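Side-chain contacts in chitooligosaccharide oxidase (Gibberella zeae, PDB 6Y0R), which oxidises the C1 hydroxyl of chitooligosaccharides to the corresponding lactones with a bound flavin, reducing molecular oxygen to hydrogen peroxide: residues Gln44-Asp49 with Pro58-Ala63; Gly92-Thr97 with Ala331-His336; Gln249-Phe254 with Ala352-Phe357; Asp253-Gly258 with Ala346-Leu351. One frame throughout, in Å; residues are numbered along the deposited sequence.

Contact 1: residues Gln44-Asp49 with Pro58-Ala63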
# COMPACT_ATOMS: atom_id res chain seq x y z
N GLN A 44 -10.89 15.13 22.80
CA GLN A 44 -11.25 13.77 22.35
C GLN A 44 -11.20 13.72 20.83
O GLN A 44 -10.88 12.69 20.30
CB GLN A 44 -12.62 13.35 22.90
CG GLN A 44 -13.79 14.18 22.37
CD GLN A 44 -15.14 13.54 22.60
OE1 GLN A 44 -16.17 14.20 22.61
NE2 GLN A 44 -15.16 12.23 22.78
N SER A 45 -11.49 14.84 20.17
CA SER A 45 -11.50 14.97 18.68
C SER A 45 -10.07 14.81 18.15
O SER A 45 -9.86 14.08 17.17
CB SER A 45 -12.08 16.29 18.26
OG SER A 45 -13.50 16.22 18.28
N TRP A 46 -9.12 15.46 18.82
CA TRP A 46 -7.67 15.31 18.56
C TRP A 46 -7.24 13.84 18.71
O TRP A 46 -6.49 13.37 17.85
CB TRP A 46 -6.85 16.21 19.48
CG TRP A 46 -5.38 16.20 19.20
CD1 TRP A 46 -4.45 15.26 19.55
CD2 TRP A 46 -4.66 17.24 18.52
NE1 TRP A 46 -3.21 15.64 19.13
CE2 TRP A 46 -3.31 16.83 18.46
CE3 TRP A 46 -5.03 18.46 17.92
CZ2 TRP A 46 -2.32 17.64 17.88
CZ3 TRP A 46 -4.05 19.23 17.34
CH2 TRP A 46 -2.72 18.82 17.31
N LYS A 47 -7.65 13.16 19.77
CA LYS A 47 -7.32 11.72 19.99
C LYS A 47 -7.95 10.88 18.87
O LYS A 47 -7.28 9.96 18.39
CB LYS A 47 -7.78 11.24 21.36
CG LYS A 47 -7.04 11.93 22.50
CD LYS A 47 -6.88 11.08 23.74
CE LYS A 47 -6.16 11.82 24.84
NZ LYS A 47 -6.98 11.90 26.07
N GLU A 48 -9.17 11.20 18.47
CA GLU A 48 -9.88 10.44 17.39
C GLU A 48 -9.09 10.53 16.06
O GLU A 48 -8.93 9.49 15.39
CB GLU A 48 -11.30 11.00 17.31
CG GLU A 48 -12.14 10.36 16.25
CD GLU A 48 -13.58 10.82 16.25
OE1 GLU A 48 -14.42 10.05 16.70
OE2 GLU A 48 -13.85 11.95 15.80
N ASP A 49 -8.62 11.71 15.67
CA ASP A 49 -7.92 11.92 14.37
C ASP A 49 -6.41 11.77 14.52
O ASP A 49 -5.73 11.58 13.49
CB ASP A 49 -8.27 13.30 13.81
CG ASP A 49 -9.76 13.46 13.58
OD1 ASP A 49 -10.39 12.46 13.15
OD2 ASP A 49 -10.28 14.59 13.79
N PRO A 58 3.55 6.81 17.48
CA PRO A 58 2.70 7.97 17.67
C PRO A 58 3.45 9.27 17.38
O PRO A 58 4.69 9.34 17.58
CB PRO A 58 2.36 7.87 19.18
CG PRO A 58 3.60 7.30 19.75
CD PRO A 58 4.05 6.23 18.74
N PHE A 59 2.73 10.27 16.89
CA PHE A 59 3.27 11.62 16.61
C PHE A 59 2.21 12.65 17.00
O PHE A 59 1.01 12.32 17.08
CB PHE A 59 3.74 11.78 15.17
CG PHE A 59 4.93 10.95 14.80
CD1 PHE A 59 6.19 11.21 15.35
CD2 PHE A 59 4.84 9.88 13.90
CE1 PHE A 59 7.27 10.42 15.07
CE2 PHE A 59 5.94 9.09 13.63
CZ PHE A 59 7.17 9.36 14.18
N GLU A 60 2.70 13.84 17.32
CA GLU A 60 1.92 15.00 17.78
C GLU A 60 2.03 16.09 16.73
O GLU A 60 3.03 16.81 16.67
CB GLU A 60 2.42 15.45 19.15
CG GLU A 60 1.65 16.67 19.65
CD GLU A 60 0.30 16.39 20.29
OE1 GLU A 60 -0.27 17.32 20.96
OE2 GLU A 60 -0.21 15.26 20.11
N PRO A 61 1.01 16.25 15.87
CA PRO A 61 0.95 17.37 14.94
C PRO A 61 0.96 18.73 15.68
O PRO A 61 0.58 18.77 16.85
CB PRO A 61 -0.35 17.18 14.17
CG PRO A 61 -0.67 15.69 14.36
CD PRO A 61 -0.13 15.32 15.71
N ALA A 62 1.37 19.78 14.96
CA ALA A 62 1.18 21.18 15.39
C ALA A 62 -0.31 21.55 15.39
O ALA A 62 -0.72 22.34 16.25
CB ALA A 62 1.99 22.10 14.52
N ALA A 63 -1.09 21.00 14.46
CA ALA A 63 -2.50 21.33 14.22
C ALA A 63 -3.10 20.18 13.42
O ALA A 63 -2.35 19.55 12.62
CB ALA A 63 -2.63 22.64 13.48
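W46 reaches from one short helix to the loop that returns beside it, where E60 meets the pyrrole N-H of its indole and P61 the benzo rim. The ring leaves the helix with CG anti to the backbone N (chi1 -175°), which carries it away from the helix and across to the loop. The side chains of W46 and E60 cross at about a right angle, and the carboxylate plane is turned 50° from that of the ring. W46 NE1 donates to OE2 of E60 over 3.2 Å with a bent N-H...O angle of 145°; the acceptor lies somewhat off the indole plane, and the N-H comes in from above the carboxylate rather than within it. A bend at chi2 of E60 brings the acid round to the nitrogen. Further along the same rim, CZ2 of W46 lies 3.3 Å from the carbonyl O of P61, which sits in the ring plane, so the backbone oxygen faces the indole edge. The apolar share is CD of P61, 3.9 Å from CZ2 of W46; the backbone N of A63 also packs at the edge, 3.9 Å from W46 CH2. The contact thus ties helix 44-50 to the chain entering strand 63-65 of the FAD-binding PCMH-type domain. W46 also packs on D39 of strand 38-39 and I64 of strand 63-65, while P61 rests on M109 of strand 108-111.

Contact 2: residues Gly92-Thr97 with Ala331-His336. With FAD (flavin-adenine dinucleotide), chain B.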
# COMPACT_ATOMS: atom_id res chain seq x y z
N GLY A 92 -6.62 7.30 5.28
CA GLY A 92 -7.06 6.21 6.15
C GLY A 92 -6.16 6.02 7.34
O GLY A 92 -6.52 5.27 8.25
N GLY A 93 -4.98 6.66 7.37
CA GLY A 93 -4.04 6.53 8.49
C GLY A 93 -3.36 5.19 8.67
O GLY A 93 -2.74 5.00 9.69
N HIS A 94 -3.37 4.32 7.65
CA HIS A 94 -2.76 2.97 7.76
C HIS A 94 -1.25 2.97 7.54
O HIS A 94 -0.67 1.90 7.72
CB HIS A 94 -3.46 1.94 6.84
CG HIS A 94 -4.49 1.16 7.57
ND1 HIS A 94 -4.29 -0.14 8.03
CD2 HIS A 94 -5.74 1.54 7.94
CE1 HIS A 94 -5.38 -0.49 8.72
NE2 HIS A 94 -6.28 0.52 8.67
N SER A 95 -0.59 4.12 7.35
CA SER A 95 0.88 4.12 7.17
C SER A 95 1.55 3.29 8.26
O SER A 95 1.41 3.60 9.44
CB SER A 95 1.47 5.49 7.18
OG SER A 95 2.86 5.41 6.96
N TYR A 96 2.40 2.37 7.85
CA TYR A 96 3.14 1.53 8.81
C TYR A 96 4.12 2.35 9.66
O TYR A 96 4.54 1.86 10.74
CB TYR A 96 3.91 0.48 8.04
CG TYR A 96 3.10 -0.62 7.41
CD1 TYR A 96 1.72 -0.70 7.46
CD2 TYR A 96 3.79 -1.68 6.84
CE1 TYR A 96 1.03 -1.79 6.94
CE2 TYR A 96 3.11 -2.75 6.29
CZ TYR A 96 1.74 -2.83 6.38
OH TYR A 96 1.05 -3.91 5.84
N THR A 97 4.49 3.54 9.18
CA THR A 97 5.49 4.41 9.85
C THR A 97 4.86 5.78 10.14
O THR A 97 5.65 6.76 10.47
CB THR A 97 6.79 4.40 9.05
OG1 THR A 97 6.53 4.97 7.77
CG2 THR A 97 7.41 3.03 8.98
N ALA A 331 -15.84 8.66 11.57
CA ALA A 331 -14.67 9.41 12.09
C ALA A 331 -14.05 8.69 13.29
O ALA A 331 -12.85 8.92 13.57
CB ALA A 331 -15.10 10.82 12.44
N SER A 332 -14.78 7.79 13.99
CA SER A 332 -14.27 7.05 15.18
C SER A 332 -13.42 5.82 14.80
O SER A 332 -13.06 5.09 15.69
CB SER A 332 -15.40 6.69 16.10
OG SER A 332 -16.26 5.75 15.47
N TYR A 333 -13.09 5.61 13.53
CA TYR A 333 -12.16 4.51 13.12
C TYR A 333 -10.99 4.45 14.09
O TYR A 333 -10.34 5.50 14.33
CB TYR A 333 -11.66 4.75 11.70
CG TYR A 333 -10.88 3.58 11.16
CD1 TYR A 333 -11.53 2.52 10.53
CD2 TYR A 333 -9.49 3.54 11.24
CE1 TYR A 333 -10.82 1.42 10.06
CE2 TYR A 333 -8.77 2.44 10.79
CZ TYR A 333 -9.44 1.41 10.17
OH TYR A 333 -8.73 0.33 9.73
N ASP A 334 -10.71 3.27 14.66
CA ASP A 334 -9.64 3.15 15.68
C ASP A 334 -8.99 1.78 15.62
O ASP A 334 -8.60 1.27 16.68
CB ASP A 334 -10.21 3.45 17.08
CG ASP A 334 -11.15 2.37 17.58
OD1 ASP A 334 -11.61 1.54 16.76
OD2 ASP A 334 -11.44 2.39 18.79
N ALA A 335 -8.76 1.24 14.42
CA ALA A 335 -7.91 0.05 14.28
C ALA A 335 -6.48 0.41 14.70
O ALA A 335 -6.03 1.57 14.44
CB ALA A 335 -7.95 -0.43 12.84
N HIS A 336 -5.78 -0.52 15.35
CA HIS A 336 -4.37 -0.35 15.76
C HIS A 336 -3.63 -1.68 15.66
O HIS A 336 -4.25 -2.75 15.77
CB HIS A 336 -4.26 0.23 17.19
CG HIS A 336 -4.73 1.64 17.29
ND1 HIS A 336 -4.02 2.70 16.72
CD2 HIS A 336 -5.85 2.16 17.84
CE1 HIS A 336 -4.71 3.81 16.92
NE2 HIS A 336 -5.83 3.50 17.61
PA FAD B . -2.15 7.35 5.45
O1A FAD B . -1.31 7.06 6.64
O2A FAD B . -3.32 8.24 5.57
O5B FAD B . -1.25 7.91 4.26
C5B FAD B . -0.18 7.15 3.70
C4B FAD B . 0.77 8.09 2.96
O4B FAD B . 0.06 8.71 1.86
C3B FAD B . 1.34 9.28 3.76
O3B FAD B . 2.60 9.69 3.21
C2B FAD B . 0.30 10.36 3.51
O2B FAD B . 0.76 11.69 3.76
C1B FAD B . -0.03 10.11 2.07
N9A FAD B . -1.36 10.55 1.67
C8A FAD B . -2.55 10.00 2.08
N7A FAD B . -3.60 10.61 1.55
C5A FAD B . -3.05 11.61 0.75
C6A FAD B . -3.64 12.60 -0.06
N6A FAD B . -4.96 12.69 -0.22
N1A FAD B . -2.82 13.48 -0.71
C2A FAD B . -1.50 13.36 -0.50
N3A FAD B . -0.83 12.45 0.23
C4A FAD B . -1.67 11.60 0.84
N1 FAD B . -1.19 -2.37 0.91
C2 FAD B . -1.36 -3.04 -0.24
O2 FAD B . -0.80 -2.64 -1.32
N3 FAD B . -2.18 -4.14 -0.26
C4 FAD B . -2.84 -4.62 0.86
O4 FAD B . -3.58 -5.62 0.77
C4X FAD B . -2.68 -3.92 2.08
N5 FAD B . -3.35 -4.33 3.16
C5X FAD B . -3.28 -3.54 4.29
C6 FAD B . -4.04 -3.91 5.43
C7 FAD B . -3.98 -3.16 6.59
C7M FAD B . -4.77 -3.56 7.82
C8 FAD B . -3.17 -1.95 6.63
C8M FAD B . -3.14 -1.01 7.82
C9 FAD B . -2.39 -1.63 5.50
C9A FAD B . -2.43 -2.41 4.33
N10 FAD B . -1.67 -2.06 3.20
C10 FAD B . -1.80 -2.78 2.01
C1' FAD B . -0.76 -0.91 3.21
C2' FAD B . -1.44 0.35 2.70
O2' FAD B . -1.56 0.32 1.28
C3' FAD B . -0.61 1.53 3.13
O3' FAD B . -0.57 1.50 4.57
C4' FAD B . -1.22 2.83 2.60
O4' FAD B . -0.23 3.85 2.42
C5' FAD B . -2.28 3.30 3.56
O5' FAD B . -3.02 4.41 3.01
P FAD B . -3.83 5.32 4.02
O1P FAD B . -4.52 6.38 3.25
O2P FAD B . -4.64 4.51 4.96
O3P FAD B . -2.62 5.90 4.93
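The imidazole NE2 of H94 donates to the phenol oxygen OH of Y333 over 2.7 Å, and the bond is nearly straight at 172°. H94 is the histidine of the bicovalent flavin linkage in this FAD-linked oxidase, and its loop, 92-97, is a piece of the PCMH-type domain that wraps the pyrophosphate. The phenol oxygen sits in the imidazole plane, only 3° out of it, so the ring is met at its edge. The two side chains cross at about a right angle, and the rings meet rim to rim with their planes 57° apart, neither over the face of the other. With CG of Y333 anti to the backbone N, the phenol reaches out from its loop and puts OH at the edge of H94. The imidazole is therefore held at two nitrogens, NE2 by the tyrosine and ND1 by the cofactor, which should restrict its rotation. The phosphates are gripped by successive backbone amides: G92 N binds O1P of FAD, G93 N binds O2A, H94 N binds O2P and S95 N binds O1A, a run of N-H groups that would offset the negative charge. R133 makes a cation-pi contact with Y333 and bonds to G92 O, so one arginine touches both loops. The histidyl half of the cross-link is the 1.5 Å bond from H94 ND1 to C8M of FAD.

Contact 3: residues Gln249-Phe254 with Ala352-Phe357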
# COMPACT_ATOMS: atom_id res chain seq x y z
N GLN A 249 12.90 -25.92 -2.84
CA GLN A 249 12.41 -26.30 -4.18
C GLN A 249 10.93 -25.96 -4.29
O GLN A 249 10.55 -25.59 -5.38
CB GLN A 249 12.58 -27.79 -4.47
CG GLN A 249 12.20 -28.14 -5.89
CD GLN A 249 13.25 -27.73 -6.88
OE1 GLN A 249 14.43 -28.03 -6.72
NE2 GLN A 249 12.83 -27.02 -7.91
N GLY A 250 10.17 -26.06 -3.20
CA GLY A 250 8.75 -25.65 -3.19
C GLY A 250 8.62 -24.15 -3.52
O GLY A 250 7.81 -23.77 -4.39
N LEU A 251 9.42 -23.29 -2.88
CA LEU A 251 9.36 -21.82 -3.18
C LEU A 251 9.81 -21.54 -4.60
O LEU A 251 9.17 -20.74 -5.32
CB LEU A 251 10.26 -21.06 -2.19
CG LEU A 251 9.83 -21.12 -0.73
CD1 LEU A 251 10.94 -20.62 0.18
CD2 LEU A 251 8.55 -20.35 -0.51
N TYR A 252 10.84 -22.24 -5.06
CA TYR A 252 11.34 -22.05 -6.43
C TYR A 252 10.26 -22.48 -7.42
O TYR A 252 10.00 -21.79 -8.39
CB TYR A 252 12.64 -22.81 -6.65
CG TYR A 252 13.24 -22.58 -8.01
CD1 TYR A 252 13.97 -21.43 -8.27
CD2 TYR A 252 13.10 -23.49 -9.04
CE1 TYR A 252 14.53 -21.22 -9.51
CE2 TYR A 252 13.62 -23.28 -10.29
CZ TYR A 252 14.38 -22.15 -10.52
OH TYR A 252 14.92 -21.92 -11.75
N ASP A 253 9.59 -23.60 -7.17
CA ASP A 253 8.54 -24.12 -8.07
C ASP A 253 7.35 -23.17 -8.06
O ASP A 253 6.78 -22.91 -9.12
CB ASP A 253 8.08 -25.50 -7.67
CG ASP A 253 9.10 -26.59 -7.95
OD1 ASP A 253 10.04 -26.34 -8.78
OD2 ASP A 253 8.96 -27.66 -7.32
N PHE A 254 7.04 -22.60 -6.90
CA PHE A 254 5.98 -21.57 -6.79
C PHE A 254 6.33 -20.39 -7.70
O PHE A 254 5.51 -19.91 -8.50
CB PHE A 254 5.86 -21.15 -5.32
CG PHE A 254 4.80 -20.13 -5.00
CD1 PHE A 254 3.46 -20.45 -5.01
CD2 PHE A 254 5.16 -18.84 -4.67
CE1 PHE A 254 2.50 -19.50 -4.69
CE2 PHE A 254 4.20 -17.89 -4.34
CZ PHE A 254 2.86 -18.22 -4.37
N ALA A 352 19.44 -21.48 -5.04
CA ALA A 352 20.45 -21.23 -3.99
C ALA A 352 20.01 -20.06 -3.10
O ALA A 352 20.17 -20.12 -1.88
CB ALA A 352 21.79 -20.96 -4.65
N GLU A 353 19.46 -18.98 -3.67
CA GLU A 353 18.91 -17.85 -2.88
C GLU A 353 17.73 -18.33 -2.03
O GLU A 353 17.64 -17.97 -0.86
CB GLU A 353 18.52 -16.71 -3.82
CG GLU A 353 19.75 -15.99 -4.34
CD GLU A 353 19.64 -15.15 -5.61
OE1 GLU A 353 18.66 -15.31 -6.39
OE2 GLU A 353 20.59 -14.35 -5.84
N PHE A 354 16.85 -19.18 -2.57
CA PHE A 354 15.75 -19.69 -1.72
C PHE A 354 16.34 -20.55 -0.59
O PHE A 354 15.81 -20.53 0.52
CB PHE A 354 14.71 -20.46 -2.54
CG PHE A 354 13.76 -19.58 -3.30
CD1 PHE A 354 12.92 -18.71 -2.61
CD2 PHE A 354 13.69 -19.59 -4.69
CE1 PHE A 354 12.02 -17.91 -3.29
CE2 PHE A 354 12.77 -18.79 -5.37
CZ PHE A 354 11.93 -17.96 -4.67
N LYS A 355 17.40 -21.32 -0.86
CA LYS A 355 18.06 -22.12 0.22
C LYS A 355 18.59 -21.21 1.34
O LYS A 355 18.34 -21.54 2.50
CB LYS A 355 19.19 -22.99 -0.33
CG LYS A 355 18.70 -24.24 -1.03
CD LYS A 355 19.83 -25.17 -1.47
CE LYS A 355 19.29 -26.32 -2.29
NZ LYS A 355 20.33 -27.00 -3.09
N SER A 356 19.20 -20.07 1.02
CA SER A 356 19.71 -19.10 2.04
C SER A 356 18.55 -18.61 2.88
O SER A 356 18.63 -18.56 4.10
CB SER A 356 20.41 -17.93 1.42
OG SER A 356 21.48 -18.39 0.63
N PHE A 357 17.47 -18.20 2.21
CA PHE A 357 16.24 -17.72 2.86
C PHE A 357 15.68 -18.78 3.81
O PHE A 357 15.39 -18.52 4.97
CB PHE A 357 15.26 -17.31 1.76
CG PHE A 357 13.90 -16.93 2.24
CD1 PHE A 357 13.72 -15.87 3.08
CD2 PHE A 357 12.78 -17.60 1.76
CE1 PHE A 357 12.45 -15.52 3.52
CE2 PHE A 357 11.52 -17.25 2.19
CZ PHE A 357 11.35 -16.21 3.08
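Aliphatic-to-aromatic packing comes first: CB of L251 sits over one face of the F354 ring in a CH-pi contact, 3.9 Å from the centroid and 25° off the ring normal. It is displaced toward the rim, and its closest ring atom is CD1 of F354 at 3.6 Å. With CG of F354 anti to its carbonyl carbon (chi1 -78°), that ring face is laid against L251 CB. The backbone N of Y252 lies above the same face, so the aromatic ring is laid against the turn of helix 249-254 rather than against one side chain alone. A second apolar group gathers at the branch of L251, whose CD1 meets the edge of the F357 ring in its plane, 3.9 Å from CD2 of F357. L251 and F357 cross at about a right angle. Tyrosine and phenylalanine make the third pairing: Y252 CB stands 3.9 Å from F354 CD2, the side chains crossing at about a right angle, with F354 CD2 at the edge of the tyrosine ring. Around these groups the helices 247-260 and 351-367 cover strands 265-272 and 371-378, F354 lying on M376 and L251 on M269. The segment axes approach to 9.0 Å at 130°. With side-chain contacts made by hydrocarbon and ring surfaces, the pairing depends on shape and burial rather than on directional polar bonds between the two segments.

Contact 4: residues Asp253-Gly258 with Ala346-Leu351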
# COMPACT_ATOMS: atom_id res chain seq x y z
N ASP A 253 9.59 -23.60 -7.17
CA ASP A 253 8.54 -24.12 -8.07
C ASP A 253 7.35 -23.17 -8.06
O ASP A 253 6.78 -22.91 -9.12
CB ASP A 253 8.08 -25.50 -7.67
CG ASP A 253 9.10 -26.59 -7.95
OD1 ASP A 253 10.04 -26.34 -8.78
OD2 ASP A 253 8.96 -27.66 -7.32
N PHE A 254 7.04 -22.60 -6.90
CA PHE A 254 5.98 -21.57 -6.79
C PHE A 254 6.33 -20.39 -7.70
O PHE A 254 5.51 -19.91 -8.50
CB PHE A 254 5.86 -21.15 -5.32
CG PHE A 254 4.80 -20.13 -5.00
CD1 PHE A 254 3.46 -20.45 -5.01
CD2 PHE A 254 5.16 -18.84 -4.67
CE1 PHE A 254 2.50 -19.50 -4.69
CE2 PHE A 254 4.20 -17.89 -4.34
CZ PHE A 254 2.86 -18.22 -4.37
N GLN A 255 7.53 -19.84 -7.53
CA GLN A 255 8.00 -18.72 -8.37
C GLN A 255 7.92 -19.07 -9.87
O GLN A 255 7.45 -18.23 -10.65
CB GLN A 255 9.42 -18.38 -7.95
CG GLN A 255 10.11 -17.50 -8.96
CD GLN A 255 11.57 -17.30 -8.65
OE1 GLN A 255 12.45 -18.05 -9.12
NE2 GLN A 255 11.84 -16.35 -7.80
N GLU A 256 8.46 -20.22 -10.27
CA GLU A 256 8.51 -20.60 -11.72
C GLU A 256 7.10 -20.74 -12.27
O GLU A 256 6.88 -20.36 -13.44
CB GLU A 256 9.31 -21.89 -11.90
CG GLU A 256 10.78 -21.70 -11.56
CD GLU A 256 11.44 -20.56 -12.30
OE1 GLU A 256 11.81 -19.56 -11.67
OE2 GLU A 256 11.57 -20.65 -13.53
N PHE A 257 6.17 -21.32 -11.50
CA PHE A 257 4.75 -21.41 -11.91
C PHE A 257 4.22 -20.00 -12.13
O PHE A 257 3.53 -19.72 -13.10
CB PHE A 257 3.93 -22.19 -10.89
CG PHE A 257 2.47 -22.29 -11.22
CD1 PHE A 257 1.99 -23.31 -12.04
CD2 PHE A 257 1.57 -21.40 -10.70
CE1 PHE A 257 0.65 -23.39 -12.35
CE2 PHE A 257 0.22 -21.49 -10.99
CZ PHE A 257 -0.25 -22.50 -11.80
N GLY A 258 4.53 -19.09 -11.21
CA GLY A 258 4.05 -17.71 -11.27
C GLY A 258 4.48 -17.01 -12.54
O GLY A 258 3.68 -16.21 -13.07
N ALA A 346 11.76 -7.83 -5.57
CA ALA A 346 12.91 -8.66 -5.99
C ALA A 346 12.67 -9.21 -7.38
O ALA A 346 11.55 -9.54 -7.77
CB ALA A 346 13.14 -9.76 -5.01
N PRO A 347 13.74 -9.36 -8.16
CA PRO A 347 13.67 -10.15 -9.39
C PRO A 347 13.51 -11.63 -9.04
O PRO A 347 13.66 -12.03 -7.88
CB PRO A 347 15.02 -9.85 -10.05
CG PRO A 347 15.93 -9.65 -8.88
CD PRO A 347 15.10 -8.88 -7.87
N ALA A 348 13.30 -12.47 -10.04
CA ALA A 348 13.31 -13.93 -9.83
C ALA A 348 14.57 -14.33 -9.09
O ALA A 348 15.69 -13.86 -9.46
CB ALA A 348 13.22 -14.66 -11.14
N LEU A 349 14.45 -15.27 -8.18
CA LEU A 349 15.55 -15.76 -7.33
C LEU A 349 16.01 -17.13 -7.82
O LEU A 349 15.22 -17.87 -8.41
CB LEU A 349 15.04 -15.84 -5.90
CG LEU A 349 14.49 -14.52 -5.33
CD1 LEU A 349 13.98 -14.73 -3.94
CD2 LEU A 349 15.54 -13.44 -5.35
N THR A 350 17.24 -17.46 -7.51
CA THR A 350 17.77 -18.80 -7.82
C THR A 350 17.36 -19.75 -6.70
O THR A 350 17.11 -19.31 -5.55
CB THR A 350 19.30 -18.74 -7.95
OG1 THR A 350 19.81 -18.36 -6.69
CG2 THR A 350 19.69 -17.76 -9.03
N LEU A 351 17.48 -20.89 -6.97
CA LEU A 351 17.22 -21.92 -5.94
C LEU A 351 18.26 -21.78 -4.83
O LEU A 351 17.91 -21.86 -3.67
CB LEU A 351 17.30 -23.31 -6.57
CG LEU A 351 17.13 -24.54 -5.67
CD1 LEU A 351 15.72 -24.55 -5.05
CD2 LEU A 351 17.42 -25.87 -6.35
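The side chain of Q255 extends from its helix toward the backbone of A348 and L349, and its amide group does the touching. CG is anti to the backbone N (chi1 166°) and the chain stays extended beyond it, so the amide is carried straight out to the loop. Its plane is then turned well off the chain, with chi3 at 91°. In the model NE2 of Q255 lies 2.9 Å from L349 N, while Q255 OE1 lies 2.9 Å from the carbonyl O of L349; these N-to-N and O-to-O approaches suggest that the amide is probably turned over in the model, so neither is assigned as a bond. CD of Q255 is 4.0 Å from CB of A348, and CB of L349 packs against the end of the amide. This loop joins strand 338-346, at one edge of the seven-stranded antiparallel sheet, to helix 351-367, and T350 is the N-cap of that helix. Helix 247-260 also carries F257, which packs on L293 and L296 of helix 286-300. L403, on the neighbouring strand 403-411, touches both Q255 and L349. E256, next to the glutamine, forms a salt bridge with K259 through OE1.

Overall arrangement
The four contacts fall into two pairs on opposite sides of the chain's centre. Contacts 1 and 2 lie about 12 Å apart between centres and touch where E48 of helix 44-50 meets A331 and S332; they lie on the FAD side, contact 2 at the cofactor itself. Contacts 3 and 4, about 8 Å apart between centres, share D253, F254 and helix 247-260, and cover the seven-stranded sheet. Between the pairs the centres stand about 34 to 45 Å apart. Along the chain contact 1 closes first, whereas contact 2 spans residues 92 to 336 and alternates with contacts 3 and 4. The loop leading into strand 338-346 of that sheet thus brings Y333 to the flavin-linked loop 92-97.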